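Local coordinates for putative GGDEF domain protein (Pseudomonas aeruginosa, PDB 7E6G) that probably catalyses the condensation of two GTP molecules into cyclic di-GMP with release of diphosphate, using magnesium as cofactor, at residues M114-L119 with E234-T239; E124-H129 with T228-G233; R157-I162 with E182-L187. All coordinates share one frame; numbering follows the deposited sequence.

Interaction 1 of 3, residues M114-L119 with E234-T239; sequences MLLERL and ETYSQT
With CG of Y236 lodged between its own backbone N and carbonyl carbon (chi1 66°), the phenol swings over to L119 and L116. In L116, CG lies opposite the carbonyl carbon (chi1 -74°), and the CD2 branch comes within reach of the ring. This is helix-to-helix packing in the GGDEF domain: the first turn of helix 236-252 meets the flank of helix 112-128. L116 CD2 stands 3.9 Å from Y236 CE1, and the two side chains cross at about a right angle. One turn further along, the root of the tyrosine rests against L119, with L119 CB 4.1 Å from Y236 CB. The carbonyl is close as well, L119 O lying 3.9 Å from Y236 CB. No hydrogen bond joins the segments directly; a water only weakly links L116 O to Y236 OH. The direct contact is therefore apolar. L119 also packs on L185 and L187 of strand 183-188, which places this side of helix 112-128 against the sheet. S168 of the second subunit touches Y236, and R164 of that subunit packs on L116, so the pair lies close to a subunit interface. Beside it, the start of helix 236-252 is tied back on itself: T235 N donates to Q238 OE1 over 3.0 Å, at an N-H...O angle of 155° and in the plane of the amide carbonyl.

Interaction 2 of 3, residues E124-H129 with T228-G233; sequences ERSQRH and TEHRIG
The last turns of helix 112-128 meet the loop that leaves strand 223-229 in the GGDEF domain, with S126 facing H230 and I232. S126 CB lies 3.9 Å from H230 CD2, approaching the imidazole obliquely. The serine hydroxyl does not bond to that ring: its OG has Q131 O and E122 O within hydrogen-bonding distance, two carbonyls that must share or compete for its single proton. H230 is held through ND1, which pairs with T239 OG1, and its ring stacks on Y133. Over one face of the imidazole sits I232 N, 4.0 Å above the plane and offset toward the rim, as the chain passes the ring. The isoleucine then reaches the helix with its end methyl: with CG1 turned away from the carbonyl carbon (chi1 -67°), I232 CD1 comes to 3.4 Å from S126 O. Q127 adds a looser touch at the exposed side of the contact, its OE1 4.4 Å from I232 CG2. The contact thus joins the end of helix 112-128 to the loop between strand 223-229 and helix 236-252, next to Y133 at the entry to strand 134-140.

Interaction 3 of 3, residues R157-I162 with E182-L187; sequences RVLVEI and EEFLLL. With MG (magnesium ion), chain G; G2P (phosphomethylphosphonic acid guanylate ester), chain H.
L159 is turned so that its two methyls serve different partners, one the phenyl ring of F184 and the other the guanine of the bound nucleotide analogue. Its CD2 comes to the edge of the F184 ring, near the ring plane, 4.0 Å from F184 CZ. The second branch points to the base, with L159 CD1 4.0 Å from N1 of G2P. I162, one turn later on helix 152-168, meets the same corner of the ring, its CG2 lying 3.8 Å from F184 CE1 in an oblique approach. F184 thus fills the angle between two aliphatic side chains, and no hydrogen bond crosses between the segments. The ring closes the GGEEF sequence, this protein's form of the GGDEF signature, on the hairpin leading into strand 183-188. E182, the third residue of that motif, takes part in both the apolar patch and the metal site. Its backbone borders the patch, L159 CD2 being 4.3 Å from E182 CA. The side chain departs from there, bending at chi2 (103°) and running past the ribose to the magnesium ion, where E182 OE2 binds at 2.0 Å. D139 OD1 and V140 O also bind the ion, as do O3B and O2A of the nucleotide. F143 of helix 143-150 touches both L159 and E182, while E183 turns from the helix to a salt bridge with R213 of the second subunit. By binding an alpha-phosphoryl oxygen and the beta-gamma bridging oxygen, the magnesium probably offsets part of the negative charge. The analogue carries a carbon between its alpha and beta phosphorus atoms, where GTP has the oxygen that leaves with diphosphate, consistent with a complex held before nucleotidyl transfer.

From the N terminus, helix 112-128 supplies the first segment of interaction 1 and then, at its far end, that of interaction 2. The chain continues through strand 134-140 to helix 152-168, whose residues 157-162 close the shortest loop, interaction 3, with 182-187 only 20 residues later. Strand 223-229 and the turn after it then return to complete interaction 2, and 234-239 completes interaction 1. The three loops are concentric, with none crossing another. Interactions 1 and 3 touch where R118 packs on L187, joining helix 112-128 to the strand that follows directly after E182, one of the magnesium ligands. Interactions 2 and 3 reach the same sheet without touching.

Interaction 1 of 3, residues M114-L119 with E234-T239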
loop_
_atom_site.group_PDB
_atom_site.type_symbol
_atom_site.label_atom_id
_atom_site.label_comp_id
_atom_site.label_asym_id
_atom_site.label_seq_id
_atom_site.Cartn_x
_atom_site.Cartn_y
_atom_site.Cartn_z
ATOM N N MET A 114 12.555 -36.006 -4.313
ATOM C CA MET A 114 12.553 -35.475 -3.034
ATOM C C MET A 114 13.498 -36.071 -2.094
ATOM O O MET A 114 13.975 -35.467 -1.269
ATOM C CB MET A 114 11.234 -35.466 -2.488
ATOM C CG MET A 114 11.042 -34.178 -1.925
ATOM S SD MET A 114 10.016 -34.217 -0.575
ATOM C CE MET A 114 10.866 -35.090 0.603
ATOM N N LEU A 115 13.615 -37.329 -2.185
ATOM C CA LEU A 115 14.436 -38.103 -1.441
ATOM C C LEU A 115 15.798 -37.949 -1.661
ATOM O O LEU A 115 16.480 -37.965 -0.829
ATOM C CB LEU A 115 13.989 -39.502 -1.582
ATOM C CG LEU A 115 13.173 -39.595 -0.381
ATOM C CD1 LEU A 115 11.729 -39.356 -0.473
ATOM C CD2 LEU A 115 13.486 -40.702 0.435
ATOM N N LEU A 116 16.181 -37.837 -2.852
ATOM C CA LEU A 116 17.467 -37.592 -3.266
ATOM C C LEU A 116 17.929 -36.254 -2.880
ATOM O O LEU A 116 19.029 -36.051 -2.795
ATOM C CB LEU A 116 17.535 -37.734 -4.702
ATOM C CG LEU A 116 17.484 -39.114 -5.120
ATOM C CD1 LEU A 116 17.570 -39.313 -6.540
ATOM C CD2 LEU A 116 18.517 -39.897 -4.506
ATOM N N GLU A 117 17.099 -35.295 -2.924
ATOM C CA GLU A 117 17.375 -34.002 -2.563
ATOM C C GLU A 117 17.558 -33.875 -1.180
ATOM O O GLU A 117 18.319 -33.184 -0.822
ATOM C CB GLU A 117 16.353 -33.162 -3.167
ATOM C CG GLU A 117 15.960 -31.893 -2.548
ATOM C CD GLU A 117 14.758 -31.385 -3.242
ATOM O OE1 GLU A 117 14.632 -31.573 -4.470
ATOM O OE2 GLU A 117 13.935 -30.777 -2.578
ATOM N N ARG A 118 16.800 -34.529 -0.385
ATOM C CA ARG A 118 16.952 -34.548 0.996
ATOM C C ARG A 118 18.086 -35.390 1.409
ATOM O O ARG A 118 18.704 -35.139 2.306
ATOM C CB ARG A 118 15.662 -34.801 1.638
ATOM C CG ARG A 118 15.700 -35.015 3.117
ATOM C CD ARG A 118 15.858 -33.819 4.006
ATOM N NE ARG A 118 15.592 -34.150 5.381
ATOM C CZ ARG A 118 14.432 -33.956 5.940
ATOM N NH1 ARG A 118 13.467 -33.462 5.242
ATOM N NH2 ARG A 118 14.200 -34.246 7.166
ATOM N N LEU A 119 18.372 -36.413 0.710
ATOM C CA LEU A 119 19.528 -37.240 1.042
ATOM C C LEU A 119 20.825 -36.462 0.871
ATOM O O LEU A 119 21.744 -36.581 1.697
ATOM C CB LEU A 119 19.540 -38.507 0.190
ATOM C CG LEU A 119 18.861 -39.743 0.797
ATOM C CD1 LEU A 119 18.384 -40.660 -0.323
ATOM C CD2 LEU A 119 19.758 -40.497 1.787
ATOM N N GLU A 234 31.218 -40.588 3.174
ATOM C CA GLU A 234 30.644 -41.482 2.190
ATOM C C GLU A 234 29.488 -40.746 1.537
ATOM O O GLU A 234 28.784 -39.974 2.198
ATOM C CB GLU A 234 30.201 -42.760 2.878
ATOM C CG GLU A 234 29.231 -43.629 2.152
ATOM C CD GLU A 234 28.813 -44.805 3.033
ATOM O OE1 GLU A 234 29.387 -45.912 2.836
ATOM O OE2 GLU A 234 27.933 -44.619 3.918
ATOM N N THR A 235 29.333 -40.936 0.235
ATOM C CA THR A 235 28.273 -40.253 -0.486
ATOM C C THR A 235 26.923 -40.895 -0.180
ATOM O O THR A 235 26.847 -42.070 0.196
ATOM C CB THR A 235 28.561 -40.282 -1.980
ATOM O OG1 THR A 235 27.911 -39.163 -2.588
ATOM C CG2 THR A 235 28.065 -41.584 -2.605
ATOM N N TYR A 236 25.847 -40.108 -0.319
ATOM C CA TYR A 236 24.507 -40.635 -0.044
ATOM C C TYR A 236 24.156 -41.807 -0.958
ATOM O O TYR A 236 23.350 -42.668 -0.583
ATOM C CB TYR A 236 23.446 -39.528 -0.171
ATOM C CG TYR A 236 23.248 -38.966 -1.576
ATOM C CD1 TYR A 236 22.443 -39.614 -2.509
ATOM C CD2 TYR A 236 23.861 -37.776 -1.961
ATOM C CE1 TYR A 236 22.274 -39.091 -3.786
ATOM C CE2 TYR A 236 23.695 -37.255 -3.230
ATOM C CZ TYR A 236 22.909 -37.914 -4.134
ATOM O OH TYR A 236 22.744 -37.398 -5.394
ATOM N N SER A 237 24.759 -41.870 -2.147
ATOM C CA SER A 237 24.489 -42.983 -3.051
ATOM C C SER A 237 25.072 -44.288 -2.521
ATOM O O SER A 237 24.485 -45.358 -2.708
ATOM C CB SER A 237 25.037 -42.674 -4.444
ATOM O OG SER A 237 24.618 -43.635 -5.396
ATOM N N GLN A 238 26.224 -44.222 -1.852
ATOM C CA GLN A 238 26.820 -45.441 -1.316
ATOM C C GLN A 238 26.047 -45.927 -0.096
ATOM O O GLN A 238 25.886 -47.140 0.106
ATOM C CB GLN A 238 28.286 -45.195 -0.990
ATOM C CG GLN A 238 29.130 -44.974 -2.229
ATOM C CD GLN A 238 30.433 -44.249 -1.937
ATOM O OE1 GLN A 238 30.476 -43.312 -1.133
ATOM N NE2 GLN A 238 31.507 -44.685 -2.590
ATOM N N THR A 239 25.528 -44.987 0.700
ATOM C CA THR A 239 24.546 -45.331 1.724
ATOM C C THR A 239 23.350 -46.062 1.125
ATOM O O THR A 239 22.955 -47.132 1.613
ATOM C CB THR A 239 24.066 -44.080 2.446
ATOM O OG1 THR A 239 25.172 -43.206 2.684
ATOM C CG2 THR A 239 23.414 -44.460 3.760
HETATM O O HOH W 1 20.840 -34.483 -5.083
#

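Interaction 2 of 3, residues E124-H129 with T228-G233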
loop_
_atom_site.group_PDB
_atom_site.type_symbol
_atom_site.label_atom_id
_atom_site.label_comp_id
_atom_site.label_asym_id
_atom_site.label_seq_id
_atom_site.Cartn_x
_atom_site.Cartn_y
_atom_site.Cartn_z
ATOM N N GLU A 124 25.235 -33.653 3.856
ATOM C CA GLU A 124 25.966 -32.448 4.244
ATOM C C GLU A 124 25.814 -32.154 5.742
ATOM O O GLU A 124 26.806 -31.857 6.427
ATOM C CB GLU A 124 25.522 -31.264 3.379
ATOM C CG GLU A 124 26.175 -31.259 1.979
ATOM C CD GLU A 124 25.377 -30.478 0.930
ATOM O OE1 GLU A 124 25.625 -30.675 -0.288
ATOM O OE2 GLU A 124 24.512 -29.660 1.319
ATOM N N ARG A 125 24.685 -32.321 6.294
ATOM C CA ARG A 125 24.496 -32.091 7.665
ATOM C C ARG A 125 25.283 -33.008 8.492
ATOM O O ARG A 125 25.554 -32.732 9.560
ATOM C CB ARG A 125 23.053 -32.255 7.958
ATOM C CG ARG A 125 22.537 -31.677 9.219
ATOM C CD ARG A 125 21.114 -32.095 9.380
ATOM N NE ARG A 125 20.265 -31.030 9.843
ATOM C CZ ARG A 125 19.541 -30.217 9.085
ATOM N NH1 ARG A 125 18.848 -29.237 9.642
ATOM N NH2 ARG A 125 19.513 -30.334 7.790
ATOM N N SER A 126 25.487 -34.199 8.050
ATOM C CA SER A 126 26.269 -35.183 8.730
ATOM C C SER A 126 27.667 -34.909 8.816
ATOM O O SER A 126 28.311 -35.378 9.646
ATOM C CB SER A 126 26.086 -36.499 8.108
ATOM O OG SER A 126 24.848 -36.963 8.485
ATOM N N GLN A 127 28.159 -34.312 7.780
ATOM C CA GLN A 127 29.472 -33.878 7.726
ATOM C C GLN A 127 29.841 -32.841 8.702
ATOM O O GLN A 127 30.692 -33.052 9.408
ATOM C CB GLN A 127 29.518 -33.212 6.416
ATOM C CG GLN A 127 29.688 -34.223 5.381
ATOM C CD GLN A 127 31.057 -34.218 4.788
ATOM O OE1 GLN A 127 31.955 -34.980 5.196
ATOM N NE2 GLN A 127 31.237 -33.344 3.790
ATOM N N ARG A 128 29.135 -31.749 8.767
ATOM C CA ARG A 128 29.414 -30.707 9.668
ATOM C C ARG A 128 29.093 -30.889 11.054
ATOM O O ARG A 128 29.904 -30.726 11.848
ATOM C CB ARG A 128 28.786 -29.447 9.182
ATOM C CG ARG A 128 29.500 -28.778 8.024
ATOM C CD ARG A 128 29.019 -27.369 7.616
ATOM N NE ARG A 128 30.114 -26.600 6.985
ATOM C CZ ARG A 128 29.992 -25.723 5.993
ATOM N NH1 ARG A 128 28.834 -25.434 5.453
ATOM N NH2 ARG A 128 31.055 -25.103 5.538
ATOM N N HIS A 129 27.913 -31.302 11.336
ATOM C CA HIS A 129 27.502 -31.509 12.676
ATOM C C HIS A 129 27.598 -32.856 13.191
ATOM O O HIS A 129 27.290 -33.060 14.302
ATOM C CB HIS A 129 26.208 -30.924 12.960
ATOM C CG HIS A 129 26.006 -29.643 12.266
ATOM N ND1 HIS A 129 26.060 -29.540 10.916
ATOM C CD2 HIS A 129 25.731 -28.413 12.721
ATOM C CE1 HIS A 129 25.832 -28.303 10.555
ATOM N NE2 HIS A 129 25.623 -27.601 11.637
ATOM N N THR A 228 20.488 -49.514 6.961
ATOM C CA THR A 228 21.848 -49.123 7.298
ATOM C C THR A 228 21.875 -47.759 7.961
ATOM O O THR A 228 20.913 -46.990 7.928
ATOM C CB THR A 228 22.783 -49.037 6.087
ATOM O OG1 THR A 228 24.135 -49.030 6.563
ATOM C CG2 THR A 228 22.559 -47.738 5.325
ATOM N N GLU A 229 23.028 -47.465 8.543
ATOM C CA GLU A 229 23.352 -46.141 9.041
ATOM C C GLU A 229 24.284 -45.432 8.071
ATOM O O GLU A 229 25.139 -46.049 7.428
ATOM C CB GLU A 229 24.028 -46.215 10.399
ATOM C CG GLU A 229 24.020 -44.916 11.132
ATOM C CD GLU A 229 24.671 -45.051 12.477
ATOM O OE1 GLU A 229 24.896 -44.013 13.140
ATOM O OE2 GLU A 229 24.918 -46.208 12.888
ATOM N N HIS A 230 24.121 -44.127 7.970
ATOM C CA HIS A 230 25.042 -43.378 7.142
ATOM C C HIS A 230 26.425 -43.319 7.790
ATOM O O HIS A 230 26.570 -42.830 8.915
ATOM C CB HIS A 230 24.537 -41.973 6.894
ATOM C CG HIS A 230 25.555 -41.133 6.210
ATOM N ND1 HIS A 230 26.038 -41.449 4.959
ATOM C CD2 HIS A 230 26.248 -40.049 6.624
ATOM C CE1 HIS A 230 26.955 -40.566 4.613
ATOM N NE2 HIS A 230 27.101 -39.705 5.605
ATOM N N ARG A 231 27.440 -43.786 7.065
ATOM C CA ARG A 231 28.829 -43.715 7.505
ATOM C C ARG A 231 29.461 -42.430 6.973
ATOM O O ARG A 231 29.468 -42.198 5.762
ATOM C CB ARG A 231 29.590 -44.947 7.022
ATOM C CG ARG A 231 28.900 -46.248 7.435
ATOM C CD ARG A 231 29.557 -47.503 6.847
ATOM N NE ARG A 231 28.785 -48.708 7.161
ATOM C CZ ARG A 231 29.095 -49.938 6.751
ATOM N NH1 ARG A 231 30.178 -50.147 6.000
ATOM N NH2 ARG A 231 28.316 -50.959 7.100
ATOM N N ILE A 232 29.988 -41.593 7.869
ATOM C CA ILE A 232 30.491 -40.281 7.458
ATOM C C ILE A 232 31.729 -40.433 6.570
ATOM O O ILE A 232 32.546 -41.350 6.735
ATOM C CB ILE A 232 30.778 -39.399 8.689
ATOM C CG1 ILE A 232 29.468 -39.044 9.409
ATOM C CG2 ILE A 232 31.496 -38.114 8.294
ATOM C CD1 ILE A 232 29.667 -38.300 10.726
ATOM N N GLY A 233 31.860 -39.533 5.598
ATOM C CA GLY A 233 32.911 -39.659 4.612
ATOM C C GLY A 233 32.510 -40.504 3.437
ATOM O O GLY A 233 33.371 -41.080 2.761
#

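Interaction 3 of 3, residues R157-I162 with E182-L187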
loop_
_atom_site.group_PDB
_atom_site.type_symbol
_atom_site.label_atom_id
_atom_site.label_comp_id
_atom_site.label_asym_id
_atom_site.label_seq_id
_atom_site.Cartn_x
_atom_site.Cartn_y
_atom_site.Cartn_z
ATOM N N ARG A 157 -4.327 -49.826 -4.519
ATOM C CA ARG A 157 -4.929 -49.613 -3.210
ATOM C C ARG A 157 -4.029 -50.143 -2.111
ATOM O O ARG A 157 -3.834 -49.484 -1.081
ATOM C CB ARG A 157 -6.304 -50.266 -3.169
ATOM C CG ARG A 157 -7.247 -49.538 -4.100
ATOM C CD ARG A 157 -8.544 -49.208 -3.423
ATOM N NE ARG A 157 -9.355 -50.413 -3.351
ATOM C CZ ARG A 157 -9.679 -51.038 -2.221
ATOM N NH1 ARG A 157 -9.265 -50.574 -1.033
ATOM N NH2 ARG A 157 -10.420 -52.134 -2.288
ATOM N N VAL A 158 -3.441 -51.318 -2.332
ATOM C CA VAL A 158 -2.542 -51.903 -1.345
ATOM C C VAL A 158 -1.371 -50.969 -1.068
ATOM O O VAL A 158 -1.006 -50.729 0.088
ATOM C CB VAL A 158 -2.075 -53.291 -1.821
ATOM C CG1 VAL A 158 -0.843 -53.737 -1.040
ATOM C CG2 VAL A 158 -3.183 -54.292 -1.649
ATOM N N LEU A 159 -0.767 -50.429 -2.122
ATOM C CA LEU A 159 0.363 -49.524 -1.951
ATOM C C LEU A 159 -0.046 -48.250 -1.224
ATOM O O LEU A 159 0.712 -47.738 -0.388
ATOM C CB LEU A 159 0.973 -49.190 -3.316
ATOM C CG LEU A 159 1.738 -50.326 -3.988
ATOM C CD1 LEU A 159 2.228 -49.878 -5.330
ATOM C CD2 LEU A 159 2.907 -50.759 -3.119
ATOM N N VAL A 160 -1.236 -47.717 -1.523
ATOM C CA VAL A 160 -1.710 -46.548 -0.779
ATOM C C VAL A 160 -1.820 -46.885 0.700
ATOM O O VAL A 160 -1.401 -46.112 1.566
ATOM C CB VAL A 160 -3.052 -46.032 -1.344
ATOM C CG1 VAL A 160 -3.723 -45.087 -0.353
ATOM C CG2 VAL A 160 -2.864 -45.328 -2.679
ATOM N N GLU A 161 -2.373 -48.049 1.016
ATOM C CA GLU A 161 -2.567 -48.399 2.420
ATOM C C GLU A 161 -1.238 -48.624 3.128
ATOM O O GLU A 161 -1.081 -48.285 4.312
ATOM C CB GLU A 161 -3.443 -49.638 2.520
ATOM C CG GLU A 161 -4.885 -49.360 2.202
ATOM C CD GLU A 161 -5.571 -48.648 3.333
ATOM O OE1 GLU A 161 -6.158 -49.355 4.194
ATOM O OE2 GLU A 161 -5.524 -47.391 3.354
ATOM N N ILE A 162 -0.277 -49.221 2.424
ATOM C CA ILE A 162 1.060 -49.357 2.977
ATOM C C ILE A 162 1.629 -47.982 3.283
ATOM O O ILE A 162 2.210 -47.759 4.356
ATOM C CB ILE A 162 1.957 -50.161 2.019
ATOM C CG1 ILE A 162 1.574 -51.644 2.078
ATOM C CG2 ILE A 162 3.426 -49.997 2.371
ATOM C CD1 ILE A 162 2.285 -52.514 1.081
ATOM N N GLU A 182 7.191 -50.863 -6.139
ATOM C CA GLU A 182 6.743 -51.411 -4.867
ATOM C C GLU A 182 7.892 -51.377 -3.866
ATOM O O GLU A 182 8.072 -52.291 -3.056
ATOM C CB GLU A 182 6.193 -52.830 -5.046
ATOM C CG GLU A 182 6.798 -53.592 -6.231
ATOM C CD GLU A 182 7.842 -54.624 -5.797
ATOM O OE1 GLU A 182 9.028 -54.483 -6.186
ATOM O OE2 GLU A 182 7.481 -55.579 -5.069
ATOM N N GLU A 183 8.698 -50.323 -3.931
ATOM C CA GLU A 183 9.787 -50.096 -2.995
ATOM C C GLU A 183 9.590 -48.742 -2.328
ATOM O O GLU A 183 9.107 -47.789 -2.958
ATOM C CB GLU A 183 11.151 -50.131 -3.684
ATOM C CG GLU A 183 11.516 -51.455 -4.299
ATOM C CD GLU A 183 12.474 -51.292 -5.471
ATOM O OE1 GLU A 183 12.076 -50.714 -6.513
ATOM O OE2 GLU A 183 13.640 -51.724 -5.345
ATOM N N PHE A 184 9.972 -48.660 -1.059
ATOM C CA PHE A 184 9.874 -47.437 -0.283
ATOM C C PHE A 184 11.200 -47.190 0.423
ATOM O O PHE A 184 11.865 -48.126 0.871
ATOM C CB PHE A 184 8.747 -47.508 0.760
ATOM C CG PHE A 184 7.362 -47.699 0.180
ATOM C CD1 PHE A 184 6.870 -48.971 -0.083
ATOM C CD2 PHE A 184 6.536 -46.603 -0.062
ATOM C CE1 PHE A 184 5.607 -49.146 -0.584
ATOM C CE2 PHE A 184 5.253 -46.777 -0.571
ATOM C CZ PHE A 184 4.789 -48.050 -0.834
ATOM N N LEU A 185 11.580 -45.929 0.528
ATOM C CA LEU A 185 12.805 -45.541 1.204
ATOM C C LEU A 185 12.431 -44.702 2.413
ATOM O O LEU A 185 11.814 -43.640 2.272
ATOM C CB LEU A 185 13.743 -44.775 0.270
ATOM C CG LEU A 185 15.112 -44.520 0.896
ATOM C CD1 LEU A 185 15.793 -45.810 1.323
ATOM C CD2 LEU A 185 16.008 -43.760 -0.070
ATOM N N LEU A 186 12.770 -45.197 3.592
ATOM C CA LEU A 186 12.610 -44.473 4.840
ATOM C C LEU A 186 13.930 -43.765 5.135
ATOM O O LEU A 186 14.989 -44.403 5.140
ATOM C CB LEU A 186 12.239 -45.438 5.971
ATOM C CG LEU A 186 10.765 -45.834 6.212
ATOM C CD1 LEU A 186 9.983 -46.165 4.928
ATOM C CD2 LEU A 186 10.677 -47.007 7.177
ATOM N N LEU A 187 13.871 -42.456 5.343
ATOM C CA LEU A 187 14.999 -41.681 5.831
ATOM C C LEU A 187 14.682 -41.200 7.241
ATOM O O LEU A 187 13.723 -40.439 7.455
ATOM C CB LEU A 187 15.306 -40.504 4.915
ATOM C CG LEU A 187 16.379 -39.559 5.457
ATOM C CD1 LEU A 187 17.743 -40.102 5.205
ATOM C CD2 LEU A 187 16.239 -38.225 4.766
HETATM MG MG MG G . 8.618 -57.104 -4.546
HETATM P PG G2P H . 9.496 -60.365 -4.365
HETATM O O1G G2P H . 10.115 -59.386 -3.756
HETATM O O2G G2P H . 8.722 -61.042 -3.568
HETATM O O3G G2P H . 10.263 -61.123 -5.149
HETATM O O3B G2P H . 8.637 -59.534 -5.318
HETATM P PB G2P H . 7.455 -59.654 -6.346
HETATM O O1B G2P H . 6.596 -58.828 -5.832
HETATM O O2B G2P H . 7.014 -60.886 -6.584
HETATM C C3A G2P H . 7.909 -59.104 -7.923
HETATM P PA G2P H . 8.732 -57.728 -8.263
HETATM O O1A G2P H . 9.574 -58.614 -8.926
HETATM O O2A G2P H . 8.868 -57.420 -6.864
HETATM O "O5'" G2P H . 7.455 -57.391 -8.940
HETATM C "C5'" G2P H . 6.531 -56.432 -8.440
HETATM C "C4'" G2P H . 5.450 -56.115 -9.424
HETATM O "O4'" G2P H . 5.249 -54.839 -9.188
HETATM C "C3'" G2P H . 6.006 -56.001 -10.741
HETATM O "O3'" G2P H . 5.430 -56.983 -11.509
HETATM C "C2'" G2P H . 5.572 -54.639 -11.114
HETATM O "O2'" G2P H . 5.114 -54.485 -12.392
HETATM C "C1'" G2P H . 4.509 -54.426 -10.199
HETATM N N9 G2P H . 4.210 -53.053 -10.037
HETATM C C8 G2P H . 5.147 -52.176 -10.180
HETATM N N7 G2P H . 4.683 -50.982 -9.997
HETATM C C5 G2P H . 3.456 -51.072 -9.722
HETATM C C6 G2P H . 2.561 -50.161 -9.435
HETATM O O6 G2P H . 2.781 -48.993 -9.403
HETATM N N1 G2P H . 1.280 -50.559 -9.157
HETATM C C2 G2P H . 0.990 -51.871 -9.203
HETATM N N2 G2P H . -0.162 -52.204 -8.942
HETATM N N3 G2P H . 1.933 -52.748 -9.508
HETATM C C4 G2P H . 3.161 -52.367 -9.739
#